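Local coordinates for penicillin-binding protein PbpB (Mycobacterium tuberculosis, PDB 6KGU) that builds cross-linked peptidoglycan from lipid intermediates for the mycobacterial cell wall, and is inactivated by beta-lactam antibiotics such as aztreonam, at residues F203-Q208 with A223-A228; G500-D505 with W540-E545. One frame throughout, in Å; residues are numbered along the deposited sequence.

In the fold
Both contacts lay a helix on one face of the antiparallel sheet of the transpeptidase domain, and both are buried and rest on contacts of methyl groups, with a sulfur added in contact 2. Contact 1 sets helix 199-216 on strand 220-227, next to the edge strand 233-238; contact 2 sets the C-terminal helix 531-544 on the end of strand 493-502, further across the sheet and further from the centre of the chain. Branched valines do the work in contact 1, while a bent methionine reaches the methyl groups of Ala502 and Thr503 in contact 2. The two helices meet directly, with the stacked rings of Tyr204 and Trp540 between them, and Val225 of contact 1 touches Leu541 of contact 2.

Contact 1. Residues F203-Q208 with A223-A228; sequences FYVQQQ and AVVLDA
Val205 meets Ala223 and Val225 where helix 199-216 packs on the sheet of the penicillin-binding transpeptidase fold, the fold shared with serine beta-lactamases. The chain leaves this helix and returns almost at once as strand 220-227, so the helix lies against the strand that follows it. The packed side is small and wholly apolar. Val205 splits its two methyls between two strand residues: CG1, anti to the backbone N (chi1 171°), goes to Ala223, and CG2, beside that N, goes to Val225. Ala223 and Val225 are two apart on the strand and both aim at the helix, whereas Val224 between them turns to the other face of the sheet and meets Leu390 and Thr394 of helix 390-401. Ala235 of strand 233-238 touches both Val205 and Val225. The closest CA atoms, those of Val205 and Ala223, are 7.4 Å apart.

The side of the helix turned from the strand is the more exposed one, at Phe203 and Gln207, although both touch a neighbouring molecule in the crystal. Gln207 CD lies 3.4 Å above the plane of the Phe203 ring, toward its rim. Gln206, by contrast, is buried, its amide hydrogen-bonded to the backbone of Ser132 and Ala134. Back at the packed face, Val205 CG1 sits 4.0 Å from Ala223 CB, and Val205 CG2 is the same 4.0 Å from Val225 CG2.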
loop_
_atom_site.group_PDB
_atom_site.type_symbol
_atom_site.label_atom_id
_atom_site.label_comp_id
_atom_site.label_asym_id
_atom_site.label_seq_id
_atom_site.Cartn_x
_atom_site.Cartn_y
_atom_site.Cartn_z
ATOM N N PHE A 203 -5.740 3.123 14.427
ATOM C CA PHE A 203 -7.113 3.493 14.750
ATOM C C PHE A 203 -7.591 4.638 13.867
ATOM O O PHE A 203 -8.716 4.611 13.347
ATOM C CB PHE A 203 -7.234 3.871 16.236
ATOM C CG PHE A 203 -8.643 4.193 16.657
ATOM C CD1 PHE A 203 -9.625 3.209 16.650
ATOM C CD2 PHE A 203 -8.988 5.470 17.057
ATOM C CE1 PHE A 203 -10.925 3.491 17.035
ATOM C CE2 PHE A 203 -10.289 5.760 17.447
ATOM C CZ PHE A 203 -11.260 4.772 17.435
ATOM N N TYR A 204 -6.749 5.660 13.684
ATOM C CA TYR A 204 -7.154 6.795 12.854
ATOM C C TYR A 204 -7.312 6.367 11.398
ATOM O O TYR A 204 -8.303 6.701 10.738
ATOM C CB TYR A 204 -6.123 7.925 12.970
ATOM C CG TYR A 204 -6.538 9.196 12.268
ATOM C CD1 TYR A 204 -7.384 10.112 12.888
ATOM C CD2 TYR A 204 -6.081 9.486 10.996
ATOM C CE1 TYR A 204 -7.784 11.284 12.241
ATOM C CE2 TYR A 204 -6.461 10.651 10.342
ATOM C CZ TYR A 204 -7.317 11.542 10.968
ATOM O OH TYR A 204 -7.687 12.691 10.303
ATOM N N VAL A 205 -6.331 5.629 10.876
ATOM C CA VAL A 205 -6.401 5.197 9.480
ATOM C C VAL A 205 -7.611 4.292 9.260
ATOM O O VAL A 205 -8.341 4.445 8.279
ATOM C CB VAL A 205 -5.084 4.515 9.075
ATOM C CG1 VAL A 205 -5.216 3.842 7.686
ATOM C CG2 VAL A 205 -3.942 5.559 9.080
ATOM N N GLN A 206 -7.871 3.366 10.191
ATOM C CA GLN A 206 -8.977 2.423 10.008
ATOM C C GLN A 206 -10.320 3.143 9.983
ATOM O O GLN A 206 -11.190 2.825 9.165
ATOM C CB GLN A 206 -8.948 1.354 11.111
ATOM C CG GLN A 206 -9.931 0.191 10.893
ATOM C CD GLN A 206 -9.648 -1.008 11.798
ATOM O OE1 GLN A 206 -8.512 -1.222 12.243
ATOM N NE2 GLN A 206 -10.694 -1.781 12.097
ATOM N N GLN A 207 -10.504 4.124 10.876
ATOM C CA GLN A 207 -11.708 4.946 10.852
ATOM C C GLN A 207 -11.814 5.747 9.564
ATOM O O GLN A 207 -12.885 5.824 8.951
ATOM C CB GLN A 207 -11.700 5.905 12.028
ATOM C CG GLN A 207 -11.925 5.305 13.365
ATOM C CD GLN A 207 -11.918 6.415 14.382
ATOM O OE1 GLN A 207 -10.847 6.933 14.747
ATOM N NE2 GLN A 207 -13.108 6.855 14.782
ATOM N N GLN A 208 -10.727 6.402 9.168
ATOM C CA GLN A 208 -10.770 7.179 7.933
ATOM C C GLN A 208 -11.076 6.289 6.735
ATOM O O GLN A 208 -11.774 6.718 5.808
ATOM C CB GLN A 208 -9.453 7.938 7.750
ATOM C CG GLN A 208 -9.318 9.149 8.721
ATOM C CD GLN A 208 -10.204 10.325 8.302
ATOM O OE1 GLN A 208 -10.459 10.532 7.113
ATOM N NE2 GLN A 208 -10.668 11.092 9.273
ATOM N N ALA A 223 -6.046 0.747 2.989
ATOM C CA ALA A 223 -4.958 1.703 3.111
ATOM C C ALA A 223 -3.826 1.056 3.899
ATOM O O ALA A 223 -4.055 0.249 4.811
ATOM C CB ALA A 223 -5.399 3.019 3.797
ATOM N N VAL A 224 -2.603 1.425 3.540
ATOM C CA VAL A 224 -1.392 0.928 4.185
ATOM C C VAL A 224 -0.499 2.126 4.466
ATOM O O VAL A 224 -0.342 3.001 3.607
ATOM C CB VAL A 224 -0.652 -0.102 3.298
ATOM C CG1 VAL A 224 0.755 -0.421 3.873
ATOM C CG2 VAL A 224 -1.507 -1.391 3.125
ATOM N N VAL A 225 0.068 2.179 5.665
ATOM C CA VAL A 225 1.051 3.191 6.022
ATOM C C VAL A 225 2.343 2.473 6.385
ATOM O O VAL A 225 2.366 1.660 7.314
ATOM C CB VAL A 225 0.583 4.076 7.187
ATOM C CG1 VAL A 225 1.687 5.097 7.525
ATOM C CG2 VAL A 225 -0.753 4.791 6.843
ATOM N N LEU A 226 3.417 2.792 5.673
ATOM C CA LEU A 226 4.727 2.242 5.971
ATOM C C LEU A 226 5.649 3.310 6.536
ATOM O O LEU A 226 5.592 4.477 6.141
ATOM C CB LEU A 226 5.380 1.646 4.720
ATOM C CG LEU A 226 4.676 0.509 3.975
ATOM C CD1 LEU A 226 5.549 0.054 2.790
ATOM C CD2 LEU A 226 4.382 -0.654 4.910
ATOM N N ASP A 227 6.517 2.895 7.454
ATOM C CA ASP A 227 7.653 3.731 7.800
ATOM C C ASP A 227 8.571 3.851 6.591
ATOM O O ASP A 227 8.980 2.841 6.010
ATOM C CB ASP A 227 8.425 3.154 8.991
ATOM C CG ASP A 227 9.677 3.956 9.288
ATOM O OD1 ASP A 227 9.568 4.984 9.961
ATOM O OD2 ASP A 227 10.762 3.592 8.788
ATOM N N ALA A 228 8.896 5.093 6.219
ATOM C CA ALA A 228 9.626 5.336 4.978
ATOM C C ALA A 228 10.980 4.645 4.968
ATOM O O ALA A 228 11.366 4.048 3.959
ATOM C CB ALA A 228 9.804 6.839 4.758
#

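Contact 2. Residues G500-D505 with W540-E545; sequences GIATAD and WLMQRE
Met542 leaves its helix with CG beside the backbone N (chi1 -61°), then bends at chi2 and again at chi3 (90°), which carries its sulfur and terminal methyl to Ala502 and Thr503. The hooked chain uses both of its last atoms: CE lies 4.0 Å from Ala502 CB, and SD lies 4.0 Å from Thr503 CG2. Thr503 offers that methyl because CG2 stands anti to its own carbonyl carbon, with OG1 set between the backbone N and the carbonyl carbon. The two side chains run at a slant to one another, and the polar branch of the threonine is kept for its own loop. A cis peptide joins Ala502 to Thr503, just where strand 493-502 gives way to that loop.

This is the C-terminal helix 531-544 of the transpeptidase fold lying against the antiparallel sheet, here at the end of one of its inner strands. Tyr509 on the adjacent strand touches both Leu541 and Met542, and Met472 touches both Ala502 and Met542, so the methionine sits in a buried apolar setting. Neighbouring Leu541 also leans on Ile511, and on Ile201 of helix 199-216.

Beyond the methyl contact the loop turns polar. Thr503 OG1 gives its proton to Asp505 OD1 at 2.8 Å, approaching from above the carboxylate plane (47° out of it), and the same hydroxyl is hydrogen-bonded to the backbone N of Asn506. Asp505 itself is exposed.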
loop_
_atom_site.group_PDB
_atom_site.type_symbol
_atom_site.label_atom_id
_atom_site.label_comp_id
_atom_site.label_asym_id
_atom_site.label_seq_id
_atom_site.Cartn_x
_atom_site.Cartn_y
_atom_site.Cartn_z
ATOM N N GLY A 500 1.561 7.912 -1.903
ATOM C CA GLY A 500 2.324 9.128 -1.721
ATOM C C GLY A 500 3.321 9.001 -0.591
ATOM O O GLY A 500 3.367 8.001 0.131
ATOM N N ILE A 501 4.110 10.058 -0.435
ATOM C CA ILE A 501 5.219 10.108 0.512
ATOM C C ILE A 501 5.103 11.408 1.292
ATOM O O ILE A 501 4.915 12.474 0.695
ATOM C CB ILE A 501 6.575 10.026 -0.218
ATOM C CG1 ILE A 501 6.700 8.686 -0.977
ATOM C CG2 ILE A 501 7.738 10.238 0.741
ATOM C CD1 ILE A 501 7.841 8.647 -2.022
ATOM N N ALA A 502 5.168 11.312 2.615
ATOM C CA ALA A 502 5.249 12.487 3.491
ATOM C C ALA A 502 6.613 12.508 4.209
ATOM O O ALA A 502 6.870 11.658 5.062
ATOM C CB ALA A 502 4.113 12.471 4.503
ATOM N N THR A 503 7.518 13.413 3.841
ATOM C CA THR A 503 7.406 14.312 2.700
ATOM C C THR A 503 8.565 14.069 1.732
ATOM O O THR A 503 9.460 13.268 2.009
ATOM C CB THR A 503 7.476 15.774 3.125
ATOM O OG1 THR A 503 8.750 15.983 3.737
ATOM C CG2 THR A 503 6.381 16.107 4.122
ATOM N N ALA A 504 8.577 14.817 0.629
ATOM C CA ALA A 504 9.611 14.618 -0.387
ATOM C C ALA A 504 10.988 14.993 0.141
ATOM O O ALA A 504 11.981 14.312 -0.146
ATOM C CB ALA A 504 9.290 15.434 -1.636
ATOM N N ASP A 505 11.074 16.078 0.912
ATOM C CA ASP A 505 12.379 16.507 1.382
ATOM C C ASP A 505 12.801 15.758 2.634
ATOM O O ASP A 505 13.999 15.663 2.908
ATOM C CB ASP A 505 12.369 18.007 1.635
ATOM C CG ASP A 505 11.361 18.407 2.704
ATOM O OD1 ASP A 505 10.163 18.056 2.592
ATOM O OD2 ASP A 505 11.780 19.044 3.681
ATOM N N TRP A 540 -2.628 14.607 9.073
ATOM C CA TRP A 540 -2.731 14.257 10.484
ATOM C C TRP A 540 -1.418 13.682 11.012
ATOM O O TRP A 540 -1.040 13.931 12.166
ATOM C CB TRP A 540 -3.882 13.267 10.690
ATOM C CG TRP A 540 -4.043 12.804 12.106
ATOM C CD1 TRP A 540 -4.660 13.477 13.132
ATOM C CD2 TRP A 540 -3.618 11.552 12.652
ATOM N NE1 TRP A 540 -4.629 12.722 14.276
ATOM C CE2 TRP A 540 -3.989 11.540 14.012
ATOM C CE3 TRP A 540 -2.944 10.442 12.127
ATOM C CZ2 TRP A 540 -3.710 10.470 14.847
ATOM C CZ3 TRP A 540 -2.677 9.371 12.963
ATOM C CH2 TRP A 540 -3.055 9.395 14.303
ATOM N N LEU A 541 -0.710 12.904 10.188
ATOM C CA LEU A 541 0.579 12.382 10.628
ATOM C C LEU A 541 1.584 13.507 10.834
ATOM O O LEU A 541 2.428 13.423 11.734
ATOM C CB LEU A 541 1.121 11.363 9.617
ATOM C CG LEU A 541 0.390 10.010 9.526
ATOM C CD1 LEU A 541 0.823 9.212 8.297
ATOM C CD2 LEU A 541 0.624 9.195 10.797
ATOM N N MET A 542 1.518 14.561 10.014
ATOM C CA MET A 542 2.445 15.670 10.199
ATOM C C MET A 542 2.124 16.431 11.476
ATOM O O MET A 542 3.018 16.729 12.274
ATOM C CB MET A 542 2.414 16.604 8.989
ATOM C CG MET A 542 2.815 15.939 7.681
ATOM S SD MET A 542 4.522 15.400 7.620
ATOM C CE MET A 542 4.487 13.736 8.255
ATOM N N GLN A 543 0.842 16.722 11.704
ATOM C CA GLN A 543 0.461 17.519 12.867
ATOM C C GLN A 543 0.776 16.782 14.160
ATOM O O GLN A 543 1.353 17.354 15.092
ATOM C CB GLN A 543 -1.025 17.886 12.792
ATOM C CG GLN A 543 -1.366 18.708 11.528
ATOM C CD GLN A 543 -2.873 18.898 11.309
ATOM O OE1 GLN A 543 -3.685 18.404 12.082
ATOM N NE2 GLN A 543 -3.237 19.616 10.257
ATOM N N ARG A 544 0.428 15.498 14.224
ATOM C CA ARG A 544 0.554 14.785 15.485
ATOM C C ARG A 544 2.005 14.648 15.926
ATOM O O ARG A 544 2.260 14.495 17.127
ATOM C CB ARG A 544 -0.104 13.413 15.381
ATOM C CG ARG A 544 0.774 12.371 14.752
ATOM C CD ARG A 544 0.064 11.034 14.564
ATOM N NE ARG A 544 -0.022 10.234 15.781
ATOM C CZ ARG A 544 0.904 9.367 16.184
ATOM N NH1 ARG A 544 2.023 9.191 15.484
ATOM N NH2 ARG A 544 0.715 8.681 17.298
ATOM N N GLU A 545 2.957 14.707 14.997
ATOM C CA GLU A 545 4.370 14.727 15.345
ATOM C C GLU A 545 4.975 16.126 15.281
ATOM O O GLU A 545 6.197 16.265 15.385
ATOM C CB GLU A 545 5.152 13.781 14.437
ATOM C CG GLU A 545 5.132 12.344 14.924
ATOM C CD GLU A 545 6.339 11.560 14.472
ATOM O OE1 GLU A 545 6.799 11.764 13.322
ATOM O OE2 GLU A 545 6.838 10.743 15.275
#